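Taurocyamine kinase (Schistosoma mansoni, PDB 4WOE) catalyses the reversible, magnesium-dependent transfer of phosphate from ATP to taurocyamine, giving N-phosphotaurocyamine and ADP. Local coordinates at residues 455-460 and 689-694. The protein carries 4 engineered substitutions. Sequence-based numbering, arbitrary orientation.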
loop_
_atom_site.group_PDB
_atom_site.type_symbol
_atom_site.label_atom_id
_atom_site.label_comp_id
_atom_site.label_asym_id
_atom_site.label_seq_id
_atom_site.Cartn_x
_atom_site.Cartn_y
_atom_site.Cartn_z
ATOM N N PHE A 455 37.306 -0.448 -22.818
ATOM C CA PHE A 455 37.288 0.992 -22.998
ATOM C C PHE A 455 36.348 1.745 -22.040
ATOM O O PHE A 455 35.270 1.263 -21.690
ATOM C CB PHE A 455 36.920 1.303 -24.449
ATOM C CG PHE A 455 37.790 0.599 -25.443
ATOM C CD1 PHE A 455 39.174 0.766 -25.412
ATOM C CD2 PHE A 455 37.238 -0.251 -26.398
ATOM C CE1 PHE A 455 39.995 0.105 -26.328
ATOM C CE2 PHE A 455 38.048 -0.922 -27.312
ATOM C CZ PHE A 455 39.424 -0.747 -27.276
ATOM N N LYS A 456 36.793 2.921 -21.610
ATOM C CA LYS A 456 35.961 3.895 -20.895
ATOM C C LYS A 456 34.645 4.174 -21.601
ATOM O O LYS A 456 34.594 4.172 -22.835
ATOM C CB LYS A 456 36.694 5.228 -20.774
ATOM C CG LYS A 456 37.396 5.469 -19.492
ATOM C CD LYS A 456 38.281 6.694 -19.623
ATOM C CE LYS A 456 39.615 6.327 -20.272
ATOM N NZ LYS A 456 40.313 5.263 -19.495
ATOM N N HIS A 457 33.594 4.462 -20.836
ATOM C CA HIS A 457 32.449 5.150 -21.434
ATOM C C HIS A 457 32.978 6.504 -21.900
ATOM O O HIS A 457 33.739 7.148 -21.182
ATOM C CB HIS A 457 31.282 5.313 -20.453
ATOM C CG HIS A 457 30.153 6.137 -20.995
ATOM N ND1 HIS A 457 29.121 5.594 -21.732
ATOM C CD2 HIS A 457 29.906 7.467 -20.920
ATOM C CE1 HIS A 457 28.285 6.554 -22.087
ATOM N NE2 HIS A 457 28.739 7.700 -21.610
ATOM N N PRO A 458 32.628 6.907 -23.126
ATOM C CA PRO A 458 33.091 8.179 -23.695
ATOM C C PRO A 458 32.840 9.381 -22.780
ATOM O O PRO A 458 31.842 9.381 -22.056
ATOM C CB PRO A 458 32.265 8.306 -24.992
ATOM C CG PRO A 458 31.197 7.219 -24.899
ATOM C CD PRO A 458 31.806 6.148 -24.085
ATOM N N ALA A 459 33.731 10.375 -22.811
ATOM C CA ALA A 459 33.493 11.652 -22.133
ATOM C C ALA A 459 32.170 12.258 -22.622
ATOM O O ALA A 459 31.647 11.853 -23.656
ATOM C CB ALA A 459 34.663 12.619 -22.374
ATOM N N PRO A 460 31.603 13.201 -21.861
ATOM C CA PRO A 460 30.371 13.839 -22.346
ATOM C C PRO A 460 30.570 14.423 -23.744
ATOM O O PRO A 460 31.474 15.219 -23.930
ATOM C CB PRO A 460 30.117 14.936 -21.317
ATOM C CG PRO A 460 30.714 14.407 -20.050
ATOM C CD PRO A 460 31.914 13.576 -20.466
ATOM N N ARG A 689 19.990 1.387 -25.146
ATOM C CA ARG A 689 21.292 1.516 -24.489
ATOM C C ARG A 689 21.680 2.981 -24.283
ATOM O O ARG A 689 21.337 3.870 -25.074
ATOM C CB ARG A 689 22.387 0.763 -25.264
ATOM C CG ARG A 689 22.713 1.280 -26.666
ATOM C CD ARG A 689 23.705 0.314 -27.357
ATOM N NE ARG A 689 25.093 0.794 -27.368
ATOM C CZ ARG A 689 25.706 1.321 -28.427
ATOM N NH1 ARG A 689 25.066 1.426 -29.580
ATOM N NH2 ARG A 689 26.965 1.734 -28.335
ATOM N N ARG A 690 22.383 3.209 -23.182
ATOM C CA ARG A 690 22.738 4.545 -22.751
ATOM C C ARG A 690 24.230 4.628 -22.456
ATOM O O ARG A 690 24.799 5.710 -22.390
ATOM C CB ARG A 690 21.935 4.922 -21.511
ATOM C CG ARG A 690 20.465 4.535 -21.572
ATOM C CD ARG A 690 19.641 5.430 -20.634
ATOM N NE ARG A 690 18.401 4.803 -20.173
ATOM C CZ ARG A 690 17.364 4.517 -20.957
ATOM N NH1 ARG A 690 17.409 4.797 -22.258
ATOM N NH2 ARG A 690 16.281 3.950 -20.428
ATOM N N LEU A 691 24.851 3.464 -22.278
ATOM C CA LEU A 691 26.267 3.375 -21.920
ATOM C C LEU A 691 27.079 2.778 -23.073
ATOM O O LEU A 691 26.591 1.894 -23.791
ATOM C CB LEU A 691 26.436 2.543 -20.639
ATOM C CG LEU A 691 27.849 2.268 -20.131
ATOM C CD1 LEU A 691 27.904 2.632 -18.659
ATOM C CD2 LEU A 691 28.222 0.810 -20.324
ATOM N N GLY A 692 28.303 3.266 -23.264
ATOM C CA GLY A 692 29.172 2.732 -24.302
ATOM C C GLY A 692 28.970 3.441 -25.629
ATOM O O GLY A 692 29.228 2.877 -26.691
ATOM N N LEU A 693 28.502 4.687 -25.552
ATOM C CA LEU A 693 28.207 5.510 -26.717
ATOM C C LEU A 693 27.938 6.937 -26.241
ATOM O O LEU A 693 27.619 7.144 -25.075
ATOM C CB LEU A 693 27.005 4.962 -27.508
ATOM C CG LEU A 693 25.575 5.170 -27.000
ATOM C CD1 LEU A 693 24.561 4.740 -28.061
ATOM C CD2 LEU A 693 25.322 4.430 -25.694
ATOM N N THR A 694 28.079 7.910 -27.139
ATOM C CA THR A 694 27.917 9.322 -26.794
ATOM C C THR A 694 26.454 9.760 -26.906
ATOM O O THR A 694 25.598 9.001 -27.383
ATOM C CB THR A 694 28.771 10.245 -27.701
ATOM O OG1 THR A 694 28.281 10.165 -29.042
ATOM C CG2 THR A 694 30.276 9.858 -27.664
#
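In the second phosphagen-kinase C-terminal domain, the connection between strand 682-687 and helix 695-711 is held by His457 and Pro458, which come from the loop between helix 437-448 and strand 480-489. The bond across the contact runs from Gly692 N to His457 ND1, 2.9 Å and nearly straight at 172°. The donor lies close to the imidazole plane, at the ring edge; because ND1 accepts, the neutral ring would be expected to carry its proton on NE2. With CG anti to the backbone N (chi1 174°), the ring extends from its own chain to the turn. CE1 lies 3.1 Å from Leu693 O, a close polar approach by a ring carbon, and Leu691 CG rests 3.9 Å from ND1. Gly692 suits the turn because it takes a left-handed backbone conformation, with positive phi, that glycine adopts easily.

Pro458 continues the contact toward the start of the helix. Its CD sits over one face of the His457 ring, toward the rim, while CG, at the pyrrolidine's far corner, meets Leu693 C at 3.5 Å. Its CB meets Thr694 CG2 at 3.7 Å. Thr694 is the N-cap of helix 695-711 and divides its two branches: the hydroxyl caps a backbone N–H of the helix, and the methyl faces the proline. Gln697, three residues on, accepts from Thr694 N, as in a capping box. At the other end of the turn, Arg690 turns its side chain away from the loop toward the nucleotide site, where Asn634 binds its NE and a bound ADP approaches its side chain, nearest atoms about 5 Å apart.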